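Local structure of carbonic anhydrase (Sordaria macrospora, 4O1J) at residues P37-K42 / G68-D73; Y97-L102 / N177-E182; K139-N144 / A163-E168; H192-D197 / G201-L206. The protein probably catalyses the reversible hydration of carbon dioxide to hydrogencarbonate, as a zinc-dependent beta-class carbonic anhydrase. All blocks are in the same frame, centred on the assembly; numbering follows the deposited sequence.

Contact 1. Residues P37-K42 / G68-D73; sequences PHFFPK and GMQPGD
Phe39 lays the edge of its ring against the ring of Pro71, CZ standing 3.7 Å from Pro71 CG and close to the plane of the phenyl group. The contact joins the first turn of the short helix 39-43 to a type II beta turn, Gln70 to Asp73, in the loop that runs into strand 74-79. The two side chains meet at about a right angle. A second, looser touch comes from Gln70, whose CG lies 4.1 Å from Phe39 CE1 and approaches the ring obliquely. With CG of Phe39 anti to the backbone N (chi1 169°), the ring is carried out from the helix to the loop. Its other flank is occupied within the same helix, where Phe39 CD2 sits 3.6 Å above the plane of the Phe40 ring, over its centre.

Lys32 of helix 16-35 adds a cation-pi contact to Phe39 and also touches Gln70. The surroundings include the second subunit: Pro71 packs on Pro62 and Phe40 on Gly199 of that chain. Gly68, just after helix 63-66, closes that helix with a Schellman motif at positive phi. Gly72, at the third position of the type II turn, has backbone angles at which a CB would press on the Pro71 carbonyl oxygen. The turn is fastened by Asp73, whose OD2 accepts from Gln70 N at 3.2 Å on its syn side, 17° out of the carboxylate plane.

Contact 2. Residues Y97-L102 / N177-E182; sequences YAVAHL and NPTIRE
The last turn of helix 89-100 and the capped first turn of helix 178-187 pack together through Val99 and Thr179, a mainly apolar meeting with no hydrogen bond between the two segments. Val99 CG1 lies 3.6 Å from the methyl CG2 of Thr179, and the two side chains lie alongside each other, running opposite ways. On Thr179, CG2 is anti to the backbone N (chi1 of OG1 -51°), which gives the methyl to Val99 while OG1 makes a weak hydrogen bond to Arg126 of the third subunit. The other branch of the valine, CG2, is 4.3 Å from Ile180 CG1, and Ala100 CB adds a looser touch on the threonine methyl.

Asn177 holds the start of the second helix as its N-cap. Its OD1 takes a bond from Ile180 N at 3.2 Å, with the donor tilted 22° from the carbonyl plane, and a weak one from Thr179 N. Two of the residues that meet helix 89-100 are thus tied by their backbones to a single oxygen.

Arg126 of the third subunit also forms a salt bridge with Glu182, one turn further on. Inward, Val99 and Ile180 both rest on Ile107 of strand 106-112, so the helix pair packs against the central sheet.

Contact 3. Residues K139-N144 / A163-E168; sequences KTVRYN and AQLNVE
Apolar packing is what joins the two helices here, and it narrows to Val141 against Leu165. The CG1 methyl of Val141 approaches CB of Leu165 to 3.6 Å, meeting the leucine most closely at its root, with methyl CD1 a little further off. Chi1 of Val141 (172°) puts CG1 anti to the backbone N, the branch that reaches across. The same methyl comes within 4.5 Å of the backbone N of Asn166, the residue whose CA lies nearest that of Val141. All three residues are buried, and no hydrogen bond crosses between the segments.

Polar links run along helix 136-144 instead. Lys139 NZ donates to Tyr143 OH at 3.3 Å, joining side chains one turn apart, and His145 ND1 pairs with Val141 O just beyond the segment. His145 also packs on Leu165, which brings the polar and apolar parts together.

The side chain of Asn166 lies near the zinc site, about 8 Å from the metal and about 6 Å from the side chain of Cys115, a zinc ligand. Helix 155-176 has helix 136-144 against it at Val141, which also touches Ile162 and Ala169, while Ala163 and Gln164 pack on Phe195 of strand 190-197 and Val167 on Leu206 of strand 202-206.

Contact 4. Residues H192-D197 / G201-L206; sequences HGVFFD and GRIKEL
Phe195 O takes a hydrogen bond from Lys204 N of the neighbouring strand at 2.9 Å and is also met by Ile203 CA in a C-H...O contact. The N-H...O angle of the Lys204 bond is 166°. In return Phe195 N bonds to Lys204 O, which completes an antiparallel hydrogen-bonded pair in the hairpin of strands 190-197 and 202-206. On either side of this pair runs a single backbone bond, Leu206 N to Gly193 O and Asp197 N to Arg202 O.

One face carries Val194, Phe196 and Ile203. Ile203 sends its two branches different ways: CG2 lies 3.7 Å from Val194 CB, while CG1 comes 3.6 Å from Phe196 CD1, at the edge of the ring. Gly201 O meets that edge too, near CE1. On the other face Lys204 runs extended beside Phe195, its CE 3.9 Å from CD2.

Leu206 joins Phe195 there, CD2 packing 3.9 Å from Phe195 CB while its own CB lies against Gly193 O. An alanine in place of Leu206 would keep the backbone bond but would probably leave a gap beside Phe195 and take from Val167 its apolar mate.

Phe195 also rests on Ile160 of helix 155-176. On the opposite face, Val194 packs on Phe18 of the second subunit and on Val108 of strand 106-112, and Phe196 touches Cys110 and the zinc ligand His112 of that strand.

In the fold
Contact 1 comes first along the chain and contact 4 last, while contact 3 falls between the two halves of contact 2. Contacts 3 and 4 are neighbours, centres about 16 Å apart, and touch where helix 155-176 meets the hairpin; both also lie near the zinc site. Contacts 1 and 3 sit on opposite sides of the chain's centre, centres about 37 Å apart. Contact 2 has its centre about 25 Å from those of contacts 1 and 3, and helix 178-187 leads from it to strand 190-197 of contact 4. Contacts 1, 2 and 4 touch the second subunit, and contacts 2 and 3 the third, so all four lie beside subunit interfaces of the tetramer.

Contact 1. Residues P37-K42 / G68-D73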
loop_
_atom_site.group_PDB
_atom_site.type_symbol
_atom_site.label_atom_id
_atom_site.label_comp_id
_atom_site.label_asym_id
_atom_site.label_seq_id
_atom_site.Cartn_x
_atom_site.Cartn_y
_atom_site.Cartn_z
ATOM N N PRO A 37 -39.959 -7.287 13.285
ATOM C CA PRO A 37 -40.225 -7.450 11.852
ATOM C C PRO A 37 -39.747 -6.269 11.005
ATOM O O PRO A 37 -39.713 -6.395 9.781
ATOM C CB PRO A 37 -41.752 -7.581 11.792
ATOM C CG PRO A 37 -42.240 -6.942 13.051
ATOM C CD PRO A 37 -41.201 -7.274 14.076
ATOM N N HIS A 38 -39.385 -5.153 11.636
ATOM C CA HIS A 38 -38.938 -3.966 10.899
ATOM C C HIS A 38 -37.443 -3.725 11.036
ATOM O O HIS A 38 -36.913 -2.750 10.511
ATOM C CB HIS A 38 -39.698 -2.716 11.353
ATOM C CG HIS A 38 -41.141 -2.717 10.967
ATOM N ND1 HIS A 38 -42.159 -2.845 11.886
ATOM C CD2 HIS A 38 -41.737 -2.625 9.755
ATOM C CE1 HIS A 38 -43.321 -2.822 11.258
ATOM N NE2 HIS A 38 -43.093 -2.691 9.963
ATOM N N PHE A 39 -36.767 -4.620 11.742
ATOM C CA PHE A 39 -35.342 -4.481 12.003
ATOM C C PHE A 39 -34.539 -4.506 10.699
ATOM O O PHE A 39 -33.745 -3.596 10.411
ATOM C CB PHE A 39 -34.890 -5.598 12.946
ATOM C CG PHE A 39 -33.406 -5.727 13.080
ATOM C CD1 PHE A 39 -32.673 -4.783 13.787
ATOM C CD2 PHE A 39 -32.743 -6.811 12.529
ATOM C CE1 PHE A 39 -31.298 -4.908 13.927
ATOM C CE2 PHE A 39 -31.373 -6.946 12.664
ATOM C CZ PHE A 39 -30.648 -5.991 13.362
ATOM N N PHE A 40 -34.760 -5.551 9.908
ATOM C CA PHE A 40 -34.045 -5.721 8.651
ATOM C C PHE A 40 -34.446 -4.732 7.547
ATOM O O PHE A 40 -33.572 -4.222 6.846
ATOM C CB PHE A 40 -34.204 -7.159 8.152
ATOM C CG PHE A 40 -33.431 -8.162 8.958
ATOM C CD1 PHE A 40 -32.055 -8.044 9.090
ATOM C CD2 PHE A 40 -34.076 -9.221 9.584
ATOM C CE1 PHE A 40 -31.339 -8.957 9.837
ATOM C CE2 PHE A 40 -33.364 -10.144 10.329
ATOM C CZ PHE A 40 -31.994 -10.013 10.455
ATOM N N PRO A 41 -35.756 -4.467 7.367
ATOM C CA PRO A 41 -36.076 -3.474 6.340
ATOM C C PRO A 41 -35.508 -2.095 6.657
ATOM O O PRO A 41 -35.134 -1.360 5.741
ATOM C CB PRO A 41 -37.606 -3.451 6.351
ATOM C CG PRO A 41 -37.977 -4.809 6.775
ATOM C CD PRO A 41 -36.980 -5.129 7.853
ATOM N N LYS A 42 -35.442 -1.759 7.941
ATOM C CA LYS A 42 -34.894 -0.477 8.358
ATOM C C LYS A 42 -33.372 -0.476 8.215
ATOM O O LYS A 42 -32.771 0.554 7.892
ATOM C CB LYS A 42 -35.328 -0.165 9.792
ATOM C CG LYS A 42 -34.919 1.199 10.313
ATOM C CD LYS A 42 -35.410 1.383 11.747
ATOM C CE LYS A 42 -34.906 2.681 12.369
ATOM N NZ LYS A 42 -35.343 2.810 13.790
ATOM N N GLY A 68 -21.483 -4.654 23.057
ATOM C CA GLY A 68 -22.881 -4.948 23.309
ATOM C C GLY A 68 -23.812 -4.044 22.527
ATOM O O GLY A 68 -24.804 -3.546 23.068
ATOM N N MET A 69 -23.482 -3.817 21.257
ATOM C CA MET A 69 -24.302 -2.969 20.398
ATOM C C MET A 69 -24.863 -3.782 19.242
ATOM O O MET A 69 -24.659 -4.992 19.169
ATOM C CB MET A 69 -23.497 -1.770 19.885
ATOM C CG MET A 69 -23.057 -0.822 20.996
ATOM S SD MET A 69 -22.120 0.613 20.433
ATOM C CE MET A 69 -23.408 1.844 20.296
ATOM N N GLN A 70 -25.555 -3.109 18.332
ATOM C CA GLN A 70 -26.333 -3.802 17.313
ATOM C C GLN A 70 -25.738 -3.537 15.928
ATOM O O GLN A 70 -25.046 -2.541 15.741
ATOM C CB GLN A 70 -27.793 -3.343 17.395
ATOM C CG GLN A 70 -28.803 -4.448 17.186
ATOM C CD GLN A 70 -28.678 -5.518 18.251
ATOM O OE1 GLN A 70 -28.858 -5.245 19.437
ATOM N NE2 GLN A 70 -28.331 -6.735 17.837
ATOM N N PRO A 71 -25.986 -4.433 14.956
ATOM C CA PRO A 71 -25.553 -4.122 13.589
ATOM C C PRO A 71 -26.154 -2.820 13.076
ATOM O O PRO A 71 -27.379 -2.657 13.078
ATOM C CB PRO A 71 -26.060 -5.319 12.768
ATOM C CG PRO A 71 -26.977 -6.084 13.684
ATOM C CD PRO A 71 -26.492 -5.811 15.064
ATOM N N GLY A 72 -25.282 -1.895 12.677
ATOM C CA GLY A 72 -25.705 -0.630 12.114
ATOM C C GLY A 72 -25.197 0.592 12.859
ATOM O O GLY A 72 -25.506 1.723 12.472
ATOM N N ASP A 73 -24.420 0.391 13.922
ATOM C CA ASP A 73 -23.946 1.538 14.692
ATOM C C ASP A 73 -22.429 1.567 14.890
ATOM O O ASP A 73 -21.902 2.511 15.478
ATOM C CB ASP A 73 -24.655 1.605 16.055
ATOM C CG ASP A 73 -24.599 0.301 16.815
ATOM O OD1 ASP A 73 -23.611 -0.436 16.644
ATOM O OD2 ASP A 73 -25.531 0.025 17.603
#

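Contact 2. Residues Y97-L102 / N177-E182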
loop_
_atom_site.group_PDB
_atom_site.type_symbol
_atom_site.label_atom_id
_atom_site.label_comp_id
_atom_site.label_asym_id
_atom_site.label_seq_id
_atom_site.Cartn_x
_atom_site.Cartn_y
_atom_site.Cartn_z
ATOM N N TYR A 97 -13.990 7.491 4.388
ATOM C CA TYR A 97 -15.408 7.220 4.185
ATOM C C TYR A 97 -16.190 7.430 5.479
ATOM O O TYR A 97 -17.299 7.972 5.467
ATOM C CB TYR A 97 -15.626 5.801 3.667
ATOM C CG TYR A 97 -16.983 5.611 3.032
ATOM C CD1 TYR A 97 -17.181 5.906 1.689
ATOM C CD2 TYR A 97 -18.072 5.154 3.771
ATOM C CE1 TYR A 97 -18.419 5.743 1.093
ATOM C CE2 TYR A 97 -19.322 4.990 3.183
ATOM C CZ TYR A 97 -19.486 5.286 1.840
ATOM O OH TYR A 97 -20.715 5.132 1.235
ATOM N N ALA A 98 -15.595 7.022 6.595
ATOM C CA ALA A 98 -16.249 7.122 7.894
ATOM C C ALA A 98 -16.399 8.573 8.346
ATOM O O ALA A 98 -17.440 8.961 8.876
ATOM C CB ALA A 98 -15.477 6.325 8.933
ATOM N N VAL A 99 -15.365 9.375 8.122
ATOM C CA VAL A 99 -15.331 10.730 8.655
ATOM C C VAL A 99 -15.991 11.738 7.715
ATOM O O VAL A 99 -16.727 12.614 8.160
ATOM C CB VAL A 99 -13.876 11.177 8.946
ATOM C CG1 VAL A 99 -13.828 12.649 9.327
ATOM C CG2 VAL A 99 -13.268 10.329 10.059
ATOM N N ALA A 100 -15.756 11.605 6.414
ATOM C CA ALA A 100 -16.250 12.604 5.468
ATOM C C ALA A 100 -17.617 12.269 4.845
ATOM O O ALA A 100 -18.297 13.158 4.327
ATOM C CB ALA A 100 -15.219 12.826 4.368
ATOM N N HIS A 101 -18.033 11.010 4.904
ATOM C CA HIS A 101 -19.278 10.620 4.247
ATOM C C HIS A 101 -20.366 10.231 5.234
ATOM O O HIS A 101 -21.517 10.661 5.101
ATOM C CB HIS A 101 -19.031 9.467 3.269
ATOM C CG HIS A 101 -18.244 9.866 2.061
ATOM N ND1 HIS A 101 -16.905 10.183 2.118
ATOM C CD2 HIS A 101 -18.616 10.026 0.770
ATOM C CE1 HIS A 101 -16.483 10.515 0.909
ATOM N NE2 HIS A 101 -17.501 10.429 0.074
ATOM N N LEU A 102 -19.999 9.426 6.223
ATOM C CA LEU A 102 -20.941 8.971 7.238
ATOM C C LEU A 102 -21.015 9.938 8.423
ATOM O O LEU A 102 -21.969 9.913 9.205
ATOM C CB LEU A 102 -20.550 7.575 7.712
ATOM C CG LEU A 102 -20.720 6.492 6.646
ATOM C CD1 LEU A 102 -20.328 5.131 7.192
ATOM C CD2 LEU A 102 -22.146 6.479 6.129
ATOM N N ASN A 177 -3.696 12.821 10.708
ATOM C CA ASN A 177 -4.500 12.642 9.505
ATOM C C ASN A 177 -5.286 13.914 9.196
ATOM O O ASN A 177 -5.926 14.474 10.083
ATOM C CB ASN A 177 -5.452 11.466 9.681
ATOM C CG ASN A 177 -6.273 11.188 8.446
ATOM O OD1 ASN A 177 -7.182 11.943 8.100
ATOM N ND2 ASN A 177 -5.983 10.073 7.792
ATOM N N PRO A 178 -5.238 14.379 7.937
ATOM C CA PRO A 178 -5.880 15.648 7.557
ATOM C C PRO A 178 -7.410 15.652 7.695
ATOM O O PRO A 178 -7.981 16.651 8.142
ATOM C CB PRO A 178 -5.489 15.815 6.082
ATOM C CG PRO A 178 -4.388 14.849 5.842
ATOM C CD PRO A 178 -4.605 13.718 6.786
ATOM N N THR A 179 -8.062 14.558 7.309
ATOM C CA THR A 179 -9.515 14.484 7.371
ATOM C C THR A 179 -9.995 14.496 8.815
ATOM O O THR A 179 -10.990 15.147 9.166
ATOM C CB THR A 179 -10.040 13.212 6.689
ATOM O OG1 THR A 179 -9.477 13.100 5.375
ATOM C CG2 THR A 179 -11.557 13.248 6.599
ATOM N N ILE A 180 -9.241 13.800 9.653
ATOM C CA ILE A 180 -9.566 13.678 11.062
ATOM C C ILE A 180 -9.340 15.022 11.715
ATOM O O ILE A 180 -10.165 15.485 12.492
ATOM C CB ILE A 180 -8.713 12.586 11.745
ATOM C CG1 ILE A 180 -9.199 11.198 11.307
ATOM C CG2 ILE A 180 -8.778 12.713 13.253
ATOM C CD1 ILE A 180 -8.367 10.059 11.829
ATOM N N ARG A 181 -8.246 15.668 11.336
ATOM C CA ARG A 181 -7.840 16.938 11.918
ATOM C C ARG A 181 -8.820 18.063 11.567
ATOM O O ARG A 181 -9.192 18.886 12.423
ATOM C CB ARG A 181 -6.429 17.263 11.417
ATOM C CG ARG A 181 -5.776 18.484 12.001
ATOM C CD ARG A 181 -4.373 18.643 11.430
ATOM N NE ARG A 181 -3.380 17.807 12.105
ATOM C CZ ARG A 181 -2.458 18.277 12.942
ATOM N NH1 ARG A 181 -2.403 19.577 13.210
ATOM N NH2 ARG A 181 -1.584 17.454 13.509
ATOM N N GLU A 182 -9.276 18.069 10.317
ATOM C CA GLU A 182 -10.281 19.029 9.897
ATOM C C GLU A 182 -11.588 18.784 10.631
ATOM O O GLU A 182 -12.171 19.714 11.194
ATOM C CB GLU A 182 -10.502 18.959 8.388
ATOM C CG GLU A 182 -9.338 19.477 7.570
ATOM C CD GLU A 182 -9.541 19.264 6.082
ATOM O OE1 GLU A 182 -8.601 19.543 5.302
ATOM O OE2 GLU A 182 -10.649 18.829 5.695
#

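Contact 3. Residues K139-N144 / A163-E168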
loop_
_atom_site.group_PDB
_atom_site.type_symbol
_atom_site.label_atom_id
_atom_site.label_comp_id
_atom_site.label_asym_id
_atom_site.label_seq_id
_atom_site.Cartn_x
_atom_site.Cartn_y
_atom_site.Cartn_z
ATOM N N LYS A 139 7.569 -2.769 15.379
ATOM C CA LYS A 139 8.970 -3.065 15.655
ATOM C C LYS A 139 9.710 -1.762 15.948
ATOM O O LYS A 139 10.639 -1.732 16.754
ATOM C CB LYS A 139 9.605 -3.800 14.469
ATOM C CG LYS A 139 10.727 -4.764 14.830
ATOM C CD LYS A 139 10.165 -6.163 15.104
ATOM C CE LYS A 139 11.242 -7.244 15.165
ATOM N NZ LYS A 139 12.434 -6.864 15.975
ATOM N N THR A 140 9.277 -0.678 15.308
ATOM C CA THR A 140 9.869 0.634 15.557
ATOM C C THR A 140 9.538 1.123 16.957
ATOM O O THR A 140 10.385 1.689 17.638
ATOM C CB THR A 140 9.397 1.679 14.522
ATOM O OG1 THR A 140 9.882 1.317 13.224
ATOM C CG2 THR A 140 9.929 3.062 14.872
ATOM N N VAL A 141 8.310 0.875 17.394
ATOM C CA VAL A 141 7.907 1.196 18.761
ATOM C C VAL A 141 8.702 0.339 19.754
ATOM O O VAL A 141 9.039 0.789 20.852
ATOM C CB VAL A 141 6.390 0.994 18.958
ATOM C CG1 VAL A 141 6.005 1.143 20.419
ATOM C CG2 VAL A 141 5.627 1.999 18.118
ATOM N N ARG A 142 9.015 -0.889 19.350
ATOM C CA ARG A 142 9.813 -1.791 20.175
ATOM C C ARG A 142 11.177 -1.187 20.452
ATOM O O ARG A 142 11.637 -1.152 21.595
ATOM C CB ARG A 142 9.987 -3.149 19.488
ATOM C CG ARG A 142 10.208 -4.309 20.437
ATOM C CD ARG A 142 11.331 -5.211 19.975
ATOM N NE ARG A 142 12.620 -4.705 20.432
ATOM C CZ ARG A 142 13.152 -4.979 21.621
ATOM N NH1 ARG A 142 12.509 -5.765 22.475
ATOM N NH2 ARG A 142 14.332 -4.468 21.957
ATOM N N TYR A 143 11.805 -0.694 19.391
ATOM C CA TYR A 143 13.165 -0.178 19.449
ATOM C C TYR A 143 13.265 1.077 20.304
ATOM O O TYR A 143 14.259 1.291 20.994
ATOM C CB TYR A 143 13.666 0.136 18.040
ATOM C CG TYR A 143 13.760 -1.065 17.120
ATOM C CD1 TYR A 143 13.872 -2.356 17.629
ATOM C CD2 TYR A 143 13.747 -0.903 15.736
ATOM C CE1 TYR A 143 13.965 -3.452 16.785
ATOM C CE2 TYR A 143 13.839 -1.992 14.884
ATOM C CZ TYR A 143 13.948 -3.265 15.413
ATOM O OH TYR A 143 14.041 -4.352 14.572
ATOM N N ASN A 144 12.228 1.906 20.257
ATOM C CA ASN A 144 12.256 3.189 20.949
ATOM C C ASN A 144 11.881 3.080 22.422
ATOM O O ASN A 144 12.072 4.023 23.187
ATOM C CB ASN A 144 11.311 4.181 20.264
ATOM C CG ASN A 144 11.650 4.402 18.802
ATOM O OD1 ASN A 144 12.787 4.196 18.378
ATOM N ND2 ASN A 144 10.656 4.825 18.021
ATOM N N ALA A 163 1.624 -3.500 23.138
ATOM C CA ALA A 163 0.346 -3.297 22.443
ATOM C C ALA A 163 -0.276 -1.930 22.773
ATOM O O ALA A 163 -0.860 -1.263 21.894
ATOM C CB ALA A 163 -0.615 -4.411 22.779
ATOM N N GLN A 164 -0.110 -1.498 24.024
ATOM C CA GLN A 164 -0.596 -0.184 24.452
ATOM C C GLN A 164 0.199 0.966 23.834
ATOM O O GLN A 164 -0.369 2.006 23.451
ATOM C CB GLN A 164 -0.555 -0.070 25.973
ATOM C CG GLN A 164 -1.377 -1.119 26.694
ATOM C CD GLN A 164 -1.228 -1.024 28.192
ATOM O OE1 GLN A 164 -0.186 -0.612 28.696
ATOM N NE2 GLN A 164 -2.276 -1.394 28.914
ATOM N N LEU A 165 1.515 0.782 23.740
ATOM C CA LEU A 165 2.363 1.790 23.119
ATOM C C LEU A 165 1.989 1.884 21.650
ATOM O O LEU A 165 2.021 2.969 21.052
ATOM C CB LEU A 165 3.844 1.444 23.271
ATOM C CG LEU A 165 4.435 1.460 24.680
ATOM C CD1 LEU A 165 5.840 0.885 24.661
ATOM C CD2 LEU A 165 4.434 2.863 25.246
ATOM N N ASN A 166 1.608 0.743 21.081
ATOM C CA ASN A 166 1.154 0.710 19.700
ATOM C C ASN A 166 -0.138 1.503 19.512
ATOM O O ASN A 166 -0.290 2.242 18.524
ATOM C CB ASN A 166 0.953 -0.734 19.247
ATOM C CG ASN A 166 0.525 -0.831 17.802
ATOM O OD1 ASN A 166 1.236 -0.382 16.902
ATOM N ND2 ASN A 166 -0.645 -1.421 17.568
ATOM N N VAL A 167 -1.057 1.379 20.468
ATOM C CA VAL A 167 -2.266 2.194 20.416
ATOM C C VAL A 167 -1.929 3.678 20.474
ATOM O O VAL A 167 -2.491 4.480 19.725
ATOM C CB VAL A 167 -3.233 1.869 21.568
ATOM C CG1 VAL A 167 -4.431 2.824 21.555
ATOM C CG2 VAL A 167 -3.698 0.442 21.466
ATOM N N GLU A 168 -1.010 4.042 21.363
ATOM C CA GLU A 168 -0.625 5.446 21.507
ATOM C C GLU A 168 -0.043 6.017 20.200
ATOM O O GLU A 168 -0.390 7.142 19.768
ATOM C CB GLU A 168 0.371 5.591 22.662
ATOM C CG GLU A 168 -0.292 5.511 24.040
ATOM C CD GLU A 168 0.704 5.337 25.181
ATOM O OE1 GLU A 168 1.925 5.346 24.916
ATOM O OE2 GLU A 168 0.264 5.185 26.346
#

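Contact 4. Residues H192-D197 / G201-L206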
loop_
_atom_site.group_PDB
_atom_site.type_symbol
_atom_site.label_atom_id
_atom_site.label_comp_id
_atom_site.label_asym_id
_atom_site.label_seq_id
_atom_site.Cartn_x
_atom_site.Cartn_y
_atom_site.Cartn_z
ATOM N N HIS A 192 -10.305 8.445 20.422
ATOM C CA HIS A 192 -10.051 7.772 21.688
ATOM C C HIS A 192 -9.131 6.569 21.501
ATOM O O HIS A 192 -9.303 5.772 20.571
ATOM C CB HIS A 192 -11.370 7.328 22.328
ATOM C CG HIS A 192 -12.478 8.322 22.170
ATOM N ND1 HIS A 192 -12.656 9.386 23.030
ATOM C CD2 HIS A 192 -13.456 8.428 21.234
ATOM C CE1 HIS A 192 -13.698 10.099 22.639
ATOM N NE2 HIS A 192 -14.198 9.537 21.550
ATOM N N GLY A 193 -8.150 6.445 22.389
ATOM C CA GLY A 193 -7.308 5.267 22.413
ATOM C C GLY A 193 -7.767 4.365 23.539
ATOM O O GLY A 193 -7.816 4.785 24.696
ATOM N N VAL A 194 -8.164 3.142 23.207
ATOM C CA VAL A 194 -8.631 2.231 24.240
ATOM C C VAL A 194 -7.907 0.887 24.213
ATOM O O VAL A 194 -7.197 0.535 23.258
ATOM C CB VAL A 194 -10.153 1.966 24.132
ATOM C CG1 VAL A 194 -10.936 3.274 24.165
ATOM C CG2 VAL A 194 -10.466 1.183 22.875
ATOM N N PHE A 195 -8.126 0.131 25.280
ATOM C CA PHE A 195 -7.495 -1.161 25.442
ATOM C C PHE A 195 -8.484 -2.197 25.978
ATOM O O PHE A 195 -9.086 -2.030 27.043
ATOM C CB PHE A 195 -6.281 -1.050 26.365
ATOM C CG PHE A 195 -5.341 -2.204 26.248
ATOM C CD1 PHE A 195 -4.479 -2.300 25.169
ATOM C CD2 PHE A 195 -5.328 -3.200 27.205
ATOM C CE1 PHE A 195 -3.623 -3.369 25.047
ATOM C CE2 PHE A 195 -4.472 -4.268 27.093
ATOM C CZ PHE A 195 -3.616 -4.356 26.016
ATOM N N PHE A 196 -8.641 -3.263 25.207
ATOM C CA PHE A 196 -9.517 -4.370 25.527
ATOM C C PHE A 196 -8.712 -5.465 26.197
ATOM O O PHE A 196 -7.876 -6.116 25.563
ATOM C CB PHE A 196 -10.183 -4.895 24.257
ATOM C CG PHE A 196 -10.972 -6.158 24.453
ATOM C CD1 PHE A 196 -12.079 -6.180 25.295
ATOM C CD2 PHE A 196 -10.615 -7.320 23.783
ATOM C CE1 PHE A 196 -12.816 -7.337 25.468
ATOM C CE2 PHE A 196 -11.343 -8.479 23.950
ATOM C CZ PHE A 196 -12.447 -8.490 24.797
ATOM N N ASP A 197 -8.976 -5.677 27.481
ATOM C CA ASP A 197 -8.269 -6.699 28.221
ATOM C C ASP A 197 -9.101 -7.978 28.221
ATOM O O ASP A 197 -10.124 -8.063 28.894
ATOM C CB ASP A 197 -7.982 -6.216 29.634
ATOM C CG ASP A 197 -6.657 -6.712 30.145
ATOM O OD1 ASP A 197 -6.605 -7.874 30.604
ATOM O OD2 ASP A 197 -5.668 -5.940 30.070
ATOM N N GLY A 201 -12.491 -9.080 30.005
ATOM C CA GLY A 201 -13.480 -8.694 29.013
ATOM C C GLY A 201 -13.854 -7.224 29.031
ATOM O O GLY A 201 -14.835 -6.820 28.401
ATOM N N ARG A 202 -13.066 -6.421 29.743
ATOM C CA ARG A 202 -13.355 -5.000 29.903
ATOM C C ARG A 202 -12.465 -4.119 29.016
ATOM O O ARG A 202 -11.331 -4.477 28.684
ATOM C CB ARG A 202 -13.209 -4.588 31.376
ATOM C CG ARG A 202 -14.529 -4.546 32.165
ATOM C CD ARG A 202 -14.900 -5.911 32.751
ATOM N NE ARG A 202 -16.250 -5.932 33.327
ATOM C CZ ARG A 202 -16.734 -6.910 34.096
ATOM N NH1 ARG A 202 -17.975 -6.835 34.561
ATOM N NH2 ARG A 202 -15.985 -7.967 34.399
ATOM N N ILE A 203 -13.000 -2.964 28.637
ATOM C CA ILE A 203 -12.283 -1.986 27.829
ATOM C C ILE A 203 -11.994 -0.748 28.667
ATOM O O ILE A 203 -12.886 -0.229 29.346
ATOM C CB ILE A 203 -13.079 -1.569 26.577
ATOM C CG1 ILE A 203 -13.153 -2.713 25.568
ATOM C CG2 ILE A 203 -12.451 -0.354 25.925
ATOM C CD1 ILE A 203 -14.276 -2.549 24.557
ATOM N N LYS A 204 -10.742 -0.300 28.654
ATOM C CA LYS A 204 -10.352 0.883 29.408
ATOM C C LYS A 204 -9.806 1.948 28.466
ATOM O O LYS A 204 -9.367 1.641 27.356
ATOM C CB LYS A 204 -9.308 0.524 30.464
ATOM C CG LYS A 204 -8.060 -0.144 29.907
ATOM C CD LYS A 204 -6.969 -0.272 30.960
ATOM C CE LYS A 204 -5.851 -1.196 30.491
ATOM N NZ LYS A 204 -4.860 -1.493 31.565
ATOM N N GLU A 205 -9.844 3.201 28.902
ATOM C CA GLU A 205 -9.234 4.280 28.137
ATOM C C GLU A 205 -7.749 4.365 28.453
ATOM O O GLU A 205 -7.352 4.196 29.599
ATOM C CB GLU A 205 -9.916 5.611 28.437
ATOM C CG GLU A 205 -11.386 5.633 28.105
ATOM C CD GLU A 205 -12.029 6.958 28.452
ATOM O OE1 GLU A 205 -11.448 8.008 28.106
ATOM O OE2 GLU A 205 -13.124 6.950 29.056
ATOM N N LEU A 206 -6.924 4.634 27.447
ATOM C CA LEU A 206 -5.487 4.755 27.685
ATOM C C LEU A 206 -5.066 6.189 27.985
ATOM O O LEU A 206 -3.943 6.431 28.412
ATOM C CB LEU A 206 -4.699 4.222 26.494
ATOM C CG LEU A 206 -4.779 2.700 26.366
ATOM C CD1 LEU A 206 -4.037 2.213 25.138
ATOM C CD2 LEU A 206 -4.249 2.033 27.627
#